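Long-range contacts in bifunctional protein FolD (Thermus thermophilus, PDB 6V6Y), which probably catalyses the NADP-dependent oxidation of 5,10-methylenetetrahydrofolate to 5,10-methenyltetrahydrofolate and the hydrolysis of that product to 10-formyltetrahydrofolate: residues A[161-166]-A[184-189]; A[202-207]-A[237-242]; A[157-162]-A[193-198]. All blocks are in the same frame, centred on the assembly; numbering follows the deposited sequence.

In the fold
All three interactions lie in the NAD(P)-binding domain, on one side of the chain's centre, with centres about 11 to 13 Å apart. Interactions 1 and 3 share Val161 and Gly162 at the end of strand 157-161, from which one turns to strand 181-185 and the other to helix 192-196; interaction 2 follows later in the chain, on strand 201-204. These strands are neighbours in one parallel sheet, with 157-161 in the middle, and Val161 is probably hydrogen-bonded to Val203 and Ala205 of interaction 2. Interactions 1 and 2 border the bound NADP, which also touches Gly162 of interaction 3, and interactions 1 and 3 touch the second subunit, so cofactor site and dimer interface share one framework.

Interaction 1: residues A[161-166]-A[184-189]; sequences VGRSNI and LAHSKT. With NAP (NADP nicotinamide-adenine-dinucleotide phosphate), chain B.
Arg163 carries its CG between the backbone N and the carbonyl carbon (chi1 57°) and then runs out extended, which lays its guanidinium flat on the ring of His186. The imidazole is brought there by a similar first torsion (chi1 47°). The two groups stack with their planes 17° apart, Arg163 CZ standing 3.9 Å above the middle of the His186 ring. With one face taken by the ring, the guanidinium meets the 2'-phosphate of NADP at its edge: Arg163 NE bonds to O1X at 3.0 Å and NH2 to O2X at 2.6 Å. Asp179 of the second subunit forms a salt bridge with NH1.

Here the Rossmann-fold domain begins its cofactor loop. Strands 157-161 and 181-185 run parallel, pairing Val161 with Ala185, and Gly162 N gives a nearly straight bond of 2.8 Å to Ala185 O. At the backbone angles of Gly162 a side chain would be jammed against the preceding carbonyl oxygen.

The second strand ends in a type I turn from His186 to Thr189, which fixes the ring: Lys188 N bonds to His186 ND1 close to the ring plane, Thr189 OG1 sits over the face opposite the arginine, and NE2 bonds to Ala180 O of the second subunit. From the same turn Ser187 closes on the phosphate, its OG 2.7 Å from O3X of NADP and its backbone N shared between O2B and O2X.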
loop_
_atom_site.group_PDB
_atom_site.type_symbol
_atom_site.label_atom_id
_atom_site.label_comp_id
_atom_site.label_asym_id
_atom_site.label_seq_id
_atom_site.Cartn_x
_atom_site.Cartn_y
_atom_site.Cartn_z
ATOM N N VAL A 161 -6.243 0.146 13.706
ATOM C CA VAL A 161 -7.081 -1.045 13.818
ATOM C C VAL A 161 -8.158 -0.987 12.751
ATOM O O VAL A 161 -9.043 -0.124 12.790
ATOM C CB VAL A 161 -7.700 -1.203 15.213
ATOM C CG1 VAL A 161 -8.355 -2.589 15.324
ATOM C CG2 VAL A 161 -6.642 -1.011 16.324
ATOM N N GLY A 162 -8.102 -1.938 11.821
ATOM C CA GLY A 162 -8.973 -1.958 10.671
ATOM C C GLY A 162 -8.125 -1.793 9.435
ATOM O O GLY A 162 -7.200 -0.974 9.421
ATOM N N ARG A 163 -8.409 -2.559 8.390
ATOM C CA ARG A 163 -7.526 -2.591 7.237
ATOM C C ARG A 163 -8.311 -2.421 5.943
ATOM O O ARG A 163 -8.011 -3.059 4.929
ATOM C CB ARG A 163 -6.720 -3.894 7.213
ATOM C CG ARG A 163 -7.604 -5.120 7.202
ATOM C CD ARG A 163 -6.856 -6.399 6.871
ATOM N NE ARG A 163 -7.693 -7.535 7.238
ATOM C CZ ARG A 163 -7.368 -8.811 7.062
ATOM N NH1 ARG A 163 -6.215 -9.135 6.500
ATOM N NH2 ARG A 163 -8.210 -9.761 7.449
ATOM N N SER A 164 -9.324 -1.552 5.944
ATOM C CA SER A 164 -10.122 -1.370 4.739
ATOM C C SER A 164 -9.380 -0.511 3.719
ATOM O O SER A 164 -8.385 0.157 4.037
ATOM C CB SER A 164 -11.458 -0.715 5.077
ATOM O OG SER A 164 -11.253 0.672 5.228
ATOM N N ASN A 165 -9.870 -0.552 2.472
ATOM C CA ASN A 165 -9.380 0.334 1.417
ATOM C C ASN A 165 -9.841 1.780 1.619
ATOM O O ASN A 165 -9.242 2.709 1.054
ATOM C CB ASN A 165 -9.872 -0.152 0.044
ATOM C CG ASN A 165 -9.187 -1.426 -0.416
ATOM O OD1 ASN A 165 -8.026 -1.668 -0.098
ATOM N ND2 ASN A 165 -9.897 -2.238 -1.192
ATOM N N ILE A 166 -10.907 1.988 2.389
ATOM C CA ILE A 166 -11.404 3.343 2.615
ATOM C C ILE A 166 -10.635 4.048 3.725
ATOM O O ILE A 166 -10.446 5.271 3.664
ATOM C CB ILE A 166 -12.914 3.270 2.892
ATOM C CG1 ILE A 166 -13.624 2.824 1.604
ATOM C CG2 ILE A 166 -13.479 4.624 3.362
ATOM C CD1 ILE A 166 -14.870 2.026 1.851
ATOM N N LEU A 184 -0.575 -2.401 11.464
ATOM C CA LEU A 184 -1.924 -2.611 10.953
ATOM C C LEU A 184 -2.507 -3.835 11.652
ATOM O O LEU A 184 -2.011 -4.960 11.480
ATOM C CB LEU A 184 -1.939 -2.777 9.435
ATOM C CG LEU A 184 -2.238 -1.529 8.593
ATOM C CD1 LEU A 184 -1.912 -1.752 7.119
ATOM C CD2 LEU A 184 -3.692 -1.063 8.734
ATOM N N ALA A 185 -3.550 -3.614 12.451
ATOM C CA ALA A 185 -4.274 -4.680 13.130
ATOM C C ALA A 185 -5.675 -4.788 12.546
ATOM O O ALA A 185 -6.135 -3.919 11.793
ATOM C CB ALA A 185 -4.316 -4.438 14.648
ATOM N N HIS A 186 -6.356 -5.876 12.875
ATOM C CA HIS A 186 -7.604 -6.202 12.182
ATOM C C HIS A 186 -8.271 -7.346 12.930
ATOM O O HIS A 186 -7.814 -7.757 14.006
ATOM C CB HIS A 186 -7.347 -6.571 10.720
ATOM C CG HIS A 186 -6.221 -7.540 10.554
ATOM N ND1 HIS A 186 -6.301 -8.852 10.973
ATOM C CD2 HIS A 186 -4.969 -7.377 10.061
ATOM C CE1 HIS A 186 -5.160 -9.465 10.706
ATOM N NE2 HIS A 186 -4.331 -8.590 10.164
ATOM N N SER A 187 -9.331 -7.894 12.338
ATOM C CA SER A 187 -10.146 -8.844 13.085
ATOM C C SER A 187 -9.430 -10.167 13.368
ATOM O O SER A 187 -9.888 -10.923 14.223
ATOM C CB SER A 187 -11.454 -9.100 12.347
ATOM O OG SER A 187 -11.243 -10.004 11.278
ATOM N N LYS A 188 -8.314 -10.463 12.701
ATOM C CA LYS A 188 -7.586 -11.707 12.942
ATOM C C LYS A 188 -6.336 -11.499 13.785
ATOM O O LYS A 188 -5.570 -12.456 13.996
ATOM C CB LYS A 188 -7.200 -12.380 11.615
ATOM C CG LYS A 188 -8.383 -12.745 10.719
ATOM C CD LYS A 188 -9.271 -13.744 11.441
ATOM C CE LYS A 188 -10.062 -14.574 10.454
ATOM N NZ LYS A 188 -11.021 -13.728 9.701
ATOM N N THR A 189 -6.088 -10.272 14.233
ATOM C CA THR A 189 -5.041 -10.049 15.219
ATOM C C THR A 189 -5.383 -10.803 16.497
ATOM O O THR A 189 -6.534 -10.803 16.939
ATOM C CB THR A 189 -4.898 -8.553 15.506
ATOM O OG1 THR A 189 -4.658 -7.856 14.272
ATOM C CG2 THR A 189 -3.769 -8.293 16.491
HETATM P PA NAP B . -14.651 -2.224 7.035
HETATM O O1A NAP B . -16.129 -2.232 6.959
HETATM O O2A NAP B . -14.046 -2.718 5.778
HETATM O O5B NAP B . -14.165 -3.095 8.299
HETATM C C5B NAP B . -13.342 -2.495 9.273
HETATM C C4B NAP B . -12.209 -3.426 9.687
HETATM O O4B NAP B . -12.171 -3.541 11.094
HETATM C C3B NAP B . -12.353 -4.830 9.124
HETATM O O3B NAP B . -11.492 -4.975 8.018
HETATM C C2B NAP B . -11.989 -5.769 10.266
HETATM O O2B NAP B . -10.793 -6.479 10.027
HETATM C C1B NAP B . -11.809 -4.855 11.472
HETATM N N9A NAP B . -12.633 -5.326 12.602
HETATM C C8A NAP B . -14.002 -5.394 12.639
HETATM N N7A NAP B . -14.376 -5.880 13.844
HETATM C C5A NAP B . -13.269 -6.120 14.579
HETATM C C6A NAP B . -13.088 -6.612 15.866
HETATM N N6A NAP B . -14.139 -6.945 16.610
HETATM N N1A NAP B . -11.810 -6.756 16.368
HETATM C C2A NAP B . -10.725 -6.408 15.591
HETATM N N3A NAP B . -10.913 -5.918 14.313
HETATM C C4A NAP B . -12.165 -5.780 13.811
HETATM O O3 NAP B . -14.129 -0.744 7.392
HETATM P PN NAP B . -14.704 0.718 7.044
HETATM O O1N NAP B . -15.337 0.663 5.707
HETATM O O2N NAP B . -13.645 1.714 7.324
HETATM O O5D NAP B . -15.863 0.879 8.149
HETATM C C5D NAP B . -15.526 0.892 9.518
HETATM C C4D NAP B . -16.298 1.984 10.247
HETATM O O4D NAP B . -15.753 3.261 9.963
HETATM C C3D NAP B . -17.755 2.004 9.808
HETATM O O3D NAP B . -18.591 1.871 10.932
HETATM C C2D NAP B . -17.960 3.360 9.174
HETATM O O2D NAP B . -19.173 3.924 9.613
HETATM C C1D NAP B . -16.789 4.181 9.679
HETATM N N1N NAP B . -16.370 5.168 8.668
HETATM C C2N NAP B . -16.402 6.495 8.986
HETATM C C3N NAP B . -16.018 7.449 8.053
HETATM C C7N NAP B . -15.953 8.892 8.452
HETATM O O7N NAP B . -15.671 9.862 7.470
HETATM N N7N NAP B . -16.160 9.219 9.725
HETATM C C4N NAP B . -15.595 7.049 6.792
HETATM C C5N NAP B . -15.566 5.696 6.480
HETATM C C6N NAP B . -15.958 4.760 7.431
HETATM P P2B NAP B . -10.731 -7.710 8.986
HETATM O O1X NAP B . -10.643 -7.175 7.576
HETATM O O2X NAP B . -9.499 -8.530 9.285
HETATM O O3X NAP B . -11.967 -8.566 9.127
#

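Interaction 2: residues A[202-207]-A[237-242]; sequences LVVAVG and GDVHPE. With NAP (NADP nicotinamide-adenine-dinucleotide phosphate), chain B.
Asp238 grips the backbone of Val206 and Gly207 through a single carboxylate oxygen. Asp238 OD2 accepts a hydrogen bond from Val206 N at 2.9 Å and another from Gly207 N, with Gly207 N to Asp238 OD2 at 3.1 Å. Both donors come from the same face of the carboxylate, rising 47° and 38° out of its plane, so two successive peptide N-H groups converge on one atom and hold the turn after strand 201-204 in a fixed shape. The other oxygen, OD1, is bonded by Asn229 ND2. Asp225 in turn positions the aspartate, its two carboxylate oxygens receiving the backbone N-H groups of Asp238 and Val239. The N-H groups of Val206 and Gly207 and the Asn229 amide would probably help to offset the negative charge of the buried Asp238 carboxylate.

Apolar contacts surround the polar core. Val206 CG2 rests against the carboxylate, 3.6 Å from Asp238 OD2, while Val204 CG1 lies 3.6 Å from Asp238 CB and packs against the base of the same side chain. The other branch of Val204 turns to the next residue, CG2 meeting Val239 CG2 at 3.9 Å. Val239 continues this hydrophobic patch to Val223 of strand 222-225.

On its other side the turn borders NADP. Val206, whose CG1 is anti to its own carbonyl carbon (chi1 -60°), places that methyl 3.3 Å from O4B of the adenosine ribose. Gly207 CA comes within 3.2 Å of O3D on the nicotinamide ribose, where a CB would clash. The cofactor thus passes over a loop at the carboxyl end of a central strand of the parallel sheet, the place where Rossmann folds bind dinucleotides, and a carboxylate from a later loop holds that rim from behind.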
loop_
_atom_site.group_PDB
_atom_site.type_symbol
_atom_site.label_atom_id
_atom_site.label_comp_id
_atom_site.label_asym_id
_atom_site.label_seq_id
_atom_site.Cartn_x
_atom_site.Cartn_y
_atom_site.Cartn_z
ATOM N N LEU A 202 -3.298 5.893 18.557
ATOM C CA LEU A 202 -4.183 4.771 18.259
ATOM C C LEU A 202 -5.334 5.266 17.390
ATOM O O LEU A 202 -6.072 6.180 17.787
ATOM C CB LEU A 202 -4.701 4.145 19.552
ATOM C CG LEU A 202 -5.668 2.971 19.403
ATOM C CD1 LEU A 202 -4.963 1.747 18.819
ATOM C CD2 LEU A 202 -6.273 2.646 20.746
ATOM N N VAL A 203 -5.471 4.688 16.199
ATOM C CA VAL A 203 -6.546 5.025 15.274
ATOM C C VAL A 203 -7.429 3.800 15.108
ATOM O O VAL A 203 -6.938 2.727 14.742
ATOM C CB VAL A 203 -6.001 5.476 13.907
ATOM C CG1 VAL A 203 -7.133 6.056 13.042
ATOM C CG2 VAL A 203 -4.853 6.468 14.089
ATOM N N VAL A 204 -8.730 3.958 15.346
ATOM C CA VAL A 204 -9.658 2.826 15.342
ATOM C C VAL A 204 -10.711 3.049 14.264
ATOM O O VAL A 204 -11.464 4.026 14.317
ATOM C CB VAL A 204 -10.310 2.627 16.720
ATOM C CG1 VAL A 204 -11.185 1.383 16.727
ATOM C CG2 VAL A 204 -9.233 2.556 17.831
ATOM N N ALA A 205 -10.778 2.118 13.286
ATOM C CA ALA A 205 -11.792 2.142 12.218
ATOM C C ALA A 205 -12.328 0.719 12.001
ATOM O O ALA A 205 -12.018 0.056 11.012
ATOM C CB ALA A 205 -11.223 2.723 10.920
ATOM N N VAL A 206 -13.178 0.258 12.913
ATOM C CA VAL A 206 -13.706 -1.099 12.836
ATOM C C VAL A 206 -15.226 -1.153 12.739
ATOM O O VAL A 206 -15.762 -2.167 12.267
ATOM C CB VAL A 206 -13.226 -1.942 14.035
ATOM C CG1 VAL A 206 -11.707 -2.026 14.043
ATOM C CG2 VAL A 206 -13.718 -1.341 15.328
ATOM N N GLY A 207 -15.953 -0.129 13.176
ATOM C CA GLY A 207 -17.404 -0.187 13.124
ATOM C C GLY A 207 -18.045 -1.077 14.167
ATOM O O GLY A 207 -19.029 -1.761 13.868
ATOM N N GLY A 237 -18.921 6.154 18.530
ATOM C CA GLY A 237 -17.630 5.779 17.998
ATOM C C GLY A 237 -17.310 4.315 18.275
ATOM O O GLY A 237 -18.072 3.575 18.901
ATOM N N ASP A 238 -16.156 3.884 17.759
ATOM C CA ASP A 238 -15.647 2.559 18.094
ATOM C C ASP A 238 -14.936 2.536 19.429
ATOM O O ASP A 238 -14.594 1.456 19.913
ATOM C CB ASP A 238 -14.666 2.052 17.046
ATOM C CG ASP A 238 -15.280 1.932 15.692
ATOM O OD1 ASP A 238 -16.492 1.646 15.603
ATOM O OD2 ASP A 238 -14.536 2.114 14.710
ATOM N N VAL A 239 -14.687 3.696 20.017
ATOM C CA VAL A 239 -13.910 3.816 21.239
ATOM C C VAL A 239 -14.857 4.173 22.383
ATOM O O VAL A 239 -15.678 5.089 22.257
ATOM C CB VAL A 239 -12.800 4.863 21.066
ATOM C CG1 VAL A 239 -12.020 5.008 22.343
ATOM C CG2 VAL A 239 -11.887 4.475 19.875
ATOM N N HIS A 240 -14.759 3.438 23.480
ATOM C CA HIS A 240 -15.596 3.707 24.639
ATOM C C HIS A 240 -15.205 5.034 25.292
ATOM O O HIS A 240 -14.012 5.295 25.495
ATOM C CB HIS A 240 -15.458 2.577 25.659
ATOM C CG HIS A 240 -16.544 2.564 26.686
ATOM N ND1 HIS A 240 -16.514 3.361 27.810
ATOM C CD2 HIS A 240 -17.708 1.871 26.741
ATOM C CE1 HIS A 240 -17.609 3.152 28.519
ATOM N NE2 HIS A 240 -18.351 2.255 27.892
ATOM N N PRO A 241 -16.182 5.877 25.665
ATOM C CA PRO A 241 -15.843 7.188 26.263
ATOM C C PRO A 241 -15.010 7.103 27.530
ATOM O O PRO A 241 -14.321 8.077 27.853
ATOM C CB PRO A 241 -17.213 7.842 26.532
ATOM C CG PRO A 241 -18.256 6.837 26.129
ATOM C CD PRO A 241 -17.596 5.795 25.263
ATOM N N GLU A 242 -15.000 5.965 28.235
ATOM C CA GLU A 242 -14.113 5.823 29.386
ATOM C C GLU A 242 -12.646 6.034 29.026
ATOM O O GLU A 242 -11.830 6.286 29.921
ATOM C CB GLU A 242 -14.286 4.444 30.016
ATOM C CG GLU A 242 -13.668 3.323 29.192
ATOM C CD GLU A 242 -13.943 1.947 29.776
ATOM O OE1 GLU A 242 -13.427 0.944 29.221
ATOM O OE2 GLU A 242 -14.674 1.874 30.795
HETATM P PA NAP B . -14.651 -2.224 7.035
HETATM O O1A NAP B . -16.129 -2.232 6.959
HETATM O O2A NAP B . -14.046 -2.718 5.778
HETATM O O5B NAP B . -14.165 -3.095 8.299
HETATM C C5B NAP B . -13.342 -2.495 9.273
HETATM C C4B NAP B . -12.209 -3.426 9.687
HETATM O O4B NAP B . -12.171 -3.541 11.094
HETATM C C3B NAP B . -12.353 -4.830 9.124
HETATM O O3B NAP B . -11.492 -4.975 8.018
HETATM C C2B NAP B . -11.989 -5.769 10.266
HETATM O O2B NAP B . -10.793 -6.479 10.027
HETATM C C1B NAP B . -11.809 -4.855 11.472
HETATM N N9A NAP B . -12.633 -5.326 12.602
HETATM C C8A NAP B . -14.002 -5.394 12.639
HETATM N N7A NAP B . -14.376 -5.880 13.844
HETATM C C5A NAP B . -13.269 -6.120 14.579
HETATM C C6A NAP B . -13.088 -6.612 15.866
HETATM N N6A NAP B . -14.139 -6.945 16.610
HETATM N N1A NAP B . -11.810 -6.756 16.368
HETATM C C2A NAP B . -10.725 -6.408 15.591
HETATM N N3A NAP B . -10.913 -5.918 14.313
HETATM C C4A NAP B . -12.165 -5.780 13.811
HETATM O O3 NAP B . -14.129 -0.744 7.392
HETATM P PN NAP B . -14.704 0.718 7.044
HETATM O O1N NAP B . -15.337 0.663 5.707
HETATM O O2N NAP B . -13.645 1.714 7.324
HETATM O O5D NAP B . -15.863 0.879 8.149
HETATM C C5D NAP B . -15.526 0.892 9.518
HETATM C C4D NAP B . -16.298 1.984 10.247
HETATM O O4D NAP B . -15.753 3.261 9.963
HETATM C C3D NAP B . -17.755 2.004 9.808
HETATM O O3D NAP B . -18.591 1.871 10.932
HETATM C C2D NAP B . -17.960 3.360 9.174
HETATM O O2D NAP B . -19.173 3.924 9.613
HETATM C C1D NAP B . -16.789 4.181 9.679
HETATM N N1N NAP B . -16.370 5.168 8.668
HETATM C C2N NAP B . -16.402 6.495 8.986
HETATM C C3N NAP B . -16.018 7.449 8.053
HETATM C C7N NAP B . -15.953 8.892 8.452
HETATM O O7N NAP B . -15.671 9.862 7.470
HETATM N N7N NAP B . -16.160 9.219 9.725
HETATM C C4N NAP B . -15.595 7.049 6.792
HETATM C C5N NAP B . -15.566 5.696 6.480
HETATM C C6N NAP B . -15.958 4.760 7.431
HETATM P P2B NAP B . -10.731 -7.710 8.986
HETATM O O1X NAP B . -10.643 -7.175 7.576
HETATM O O2X NAP B . -9.499 -8.530 9.285
HETATM O O3X NAP B . -11.967 -8.566 9.127
#

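Interaction 3: residues A[157-162]-A[193-198]; sequences EVVVVG and PEVTRR
Val159 and Val161 stand on strand 157-161 with their methyls directed at helix 192-196, and each meets its partner with the side chains crossed at about a right angle. Val159 divides its branches: CG1, anti to the backbone N (chi1 177°), faces Val195 CG1 at 4.2 Å, while CG2 packs on the carbonyl oxygen of Val195, 3.7 Å away. Val161 puts CG2 against Thr196 CG2 at 3.8 Å. Thr196 turns its methyl to the strand, and its hydroxyl is hydrogen-bonded to Trp216 O.

At the start of the strand the polar pair is arranged differently. The Glu157 chain bends at chi2 and lies alongside the backbone of Arg198, OE1 coming 3.5 Å from Arg198 CB. The carboxylate and the guanidinium of this same chain are turned 87° to each other, and OE1 is 5.6 Å from Arg198 NE. Their charges are matched across the dimer instead: Glu157 OE1 forms a salt bridge with Arg198 NH2 of the second subunit, and Arg198 NH2 returns it to Glu157 of that subunit. Were Glu157 replaced by alanine, the second subunit's Arg198 would probably be left without its charged mate and a gap would open beside Arg198 CB.

Helix 192-196 links strand 181-185 to strand 201-204 in a beta-alpha-beta crossover that passes over strand 157-161, which lies between them in the sheet. Leu202 and Thr183, from the strands flanking 157-161, also touch Val159, while Val158 and Val160 point to the other face and pack on Leu175 of helix 168-177.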
loop_
_atom_site.group_PDB
_atom_site.type_symbol
_atom_site.label_atom_id
_atom_site.label_comp_id
_atom_site.label_asym_id
_atom_site.label_seq_id
_atom_site.Cartn_x
_atom_site.Cartn_y
_atom_site.Cartn_z
ATOM N N GLU A 157 4.992 5.455 17.622
ATOM C CA GLU A 157 4.368 4.147 17.487
ATOM C C GLU A 157 2.882 4.340 17.220
ATOM O O GLU A 157 2.133 4.728 18.122
ATOM C CB GLU A 157 4.584 3.339 18.759
ATOM C CG GLU A 157 4.373 1.874 18.589
ATOM C CD GLU A 157 5.514 1.091 19.179
ATOM O OE1 GLU A 157 5.227 0.125 19.915
ATOM O OE2 GLU A 157 6.688 1.459 18.931
ATOM N N VAL A 158 2.447 4.080 15.989
ATOM C CA VAL A 158 1.042 4.193 15.616
ATOM C C VAL A 158 0.468 2.802 15.380
ATOM O O VAL A 158 1.037 2.010 14.611
ATOM C CB VAL A 158 0.860 5.067 14.366
ATOM C CG1 VAL A 158 -0.610 5.189 14.030
ATOM C CG2 VAL A 158 1.501 6.429 14.579
ATOM N N VAL A 159 -0.659 2.506 16.035
ATOM C CA VAL A 159 -1.467 1.332 15.715
ATOM C C VAL A 159 -2.743 1.781 15.008
ATOM O O VAL A 159 -3.454 2.679 15.479
ATOM C CB VAL A 159 -1.790 0.486 16.959
ATOM C CG1 VAL A 159 -2.704 -0.685 16.580
ATOM C CG2 VAL A 159 -0.501 -0.017 17.621
ATOM N N VAL A 160 -3.009 1.172 13.860
ATOM C CA VAL A 160 -4.226 1.377 13.091
ATOM C C VAL A 160 -5.020 0.081 13.183
ATOM O O VAL A 160 -4.506 -0.989 12.825
ATOM C CB VAL A 160 -3.887 1.731 11.635
ATOM C CG1 VAL A 160 -5.133 1.911 10.797
ATOM C CG2 VAL A 160 -2.966 2.949 11.598
ATOM N N VAL A 161 -6.243 0.146 13.706
ATOM C CA VAL A 161 -7.081 -1.045 13.818
ATOM C C VAL A 161 -8.158 -0.987 12.751
ATOM O O VAL A 161 -9.043 -0.124 12.790
ATOM C CB VAL A 161 -7.700 -1.203 15.213
ATOM C CG1 VAL A 161 -8.355 -2.589 15.324
ATOM C CG2 VAL A 161 -6.642 -1.011 16.324
ATOM N N GLY A 162 -8.102 -1.938 11.821
ATOM C CA GLY A 162 -8.973 -1.958 10.671
ATOM C C GLY A 162 -8.125 -1.793 9.435
ATOM O O GLY A 162 -7.200 -0.974 9.421
ATOM N N PRO A 193 -6.008 -6.260 22.439
ATOM C CA PRO A 193 -5.720 -5.241 23.470
ATOM C C PRO A 193 -4.248 -5.057 23.753
ATOM O O PRO A 193 -3.799 -3.927 23.997
ATOM C CB PRO A 193 -6.468 -5.773 24.700
ATOM C CG PRO A 193 -7.631 -6.473 24.118
ATOM C CD PRO A 193 -7.057 -7.191 22.905
ATOM N N GLU A 194 -3.479 -6.140 23.724
ATOM C CA GLU A 194 -2.046 -6.015 23.944
ATOM C C GLU A 194 -1.381 -5.263 22.795
ATOM O O GLU A 194 -0.444 -4.487 23.011
ATOM C CB GLU A 194 -1.433 -7.407 24.136
ATOM C CG GLU A 194 -0.122 -7.414 24.879
ATOM C CD GLU A 194 1.073 -7.292 23.949
ATOM O OE1 GLU A 194 1.783 -6.258 24.004
ATOM O OE2 GLU A 194 1.311 -8.237 23.163
ATOM N N VAL A 195 -1.851 -5.479 21.563
ATOM C CA VAL A 195 -1.300 -4.736 20.434
ATOM C C VAL A 195 -1.618 -3.257 20.580
ATOM O O VAL A 195 -0.737 -2.400 20.441
ATOM C CB VAL A 195 -1.824 -5.292 19.100
ATOM C CG1 VAL A 195 -1.363 -4.411 17.949
ATOM C CG2 VAL A 195 -1.349 -6.725 18.908
ATOM N N THR A 196 -2.877 -2.932 20.898
ATOM C CA THR A 196 -3.230 -1.515 20.970
ATOM C C THR A 196 -2.537 -0.813 22.135
ATOM O O THR A 196 -2.189 0.367 22.012
ATOM C CB THR A 196 -4.746 -1.331 21.032
ATOM O OG1 THR A 196 -5.289 -1.949 22.205
ATOM C CG2 THR A 196 -5.384 -1.923 19.783
ATOM N N ARG A 197 -2.228 -1.540 23.219
ATOM C CA ARG A 197 -1.586 -0.930 24.385
ATOM C C ARG A 197 -0.222 -0.326 24.062
ATOM O O ARG A 197 0.275 0.504 24.833
ATOM C CB ARG A 197 -1.435 -1.965 25.505
ATOM C CG ARG A 197 -2.549 -1.926 26.556
ATOM C CD ARG A 197 -2.235 -2.797 27.797
ATOM N NE ARG A 197 -2.098 -4.223 27.479
ATOM C CZ ARG A 197 -3.104 -5.098 27.466
ATOM N NH1 ARG A 197 -4.337 -4.706 27.751
ATOM N NH2 ARG A 197 -2.876 -6.375 27.161
ATOM N N ARG A 198 0.401 -0.722 22.953
ATOM C CA ARG A 198 1.688 -0.158 22.569
ATOM C C ARG A 198 1.582 1.227 21.956
ATOM O O ARG A 198 2.586 1.955 21.930
ATOM C CB ARG A 198 2.380 -1.061 21.557
ATOM C CG ARG A 198 2.236 -2.546 21.820
ATOM C CD ARG A 198 2.849 -3.309 20.674
ATOM N NE ARG A 198 2.554 -4.728 20.767
ATOM C CZ ARG A 198 2.496 -5.545 19.715
ATOM N NH1 ARG A 198 2.719 -5.078 18.482
ATOM N NH2 ARG A 198 2.224 -6.831 19.904
#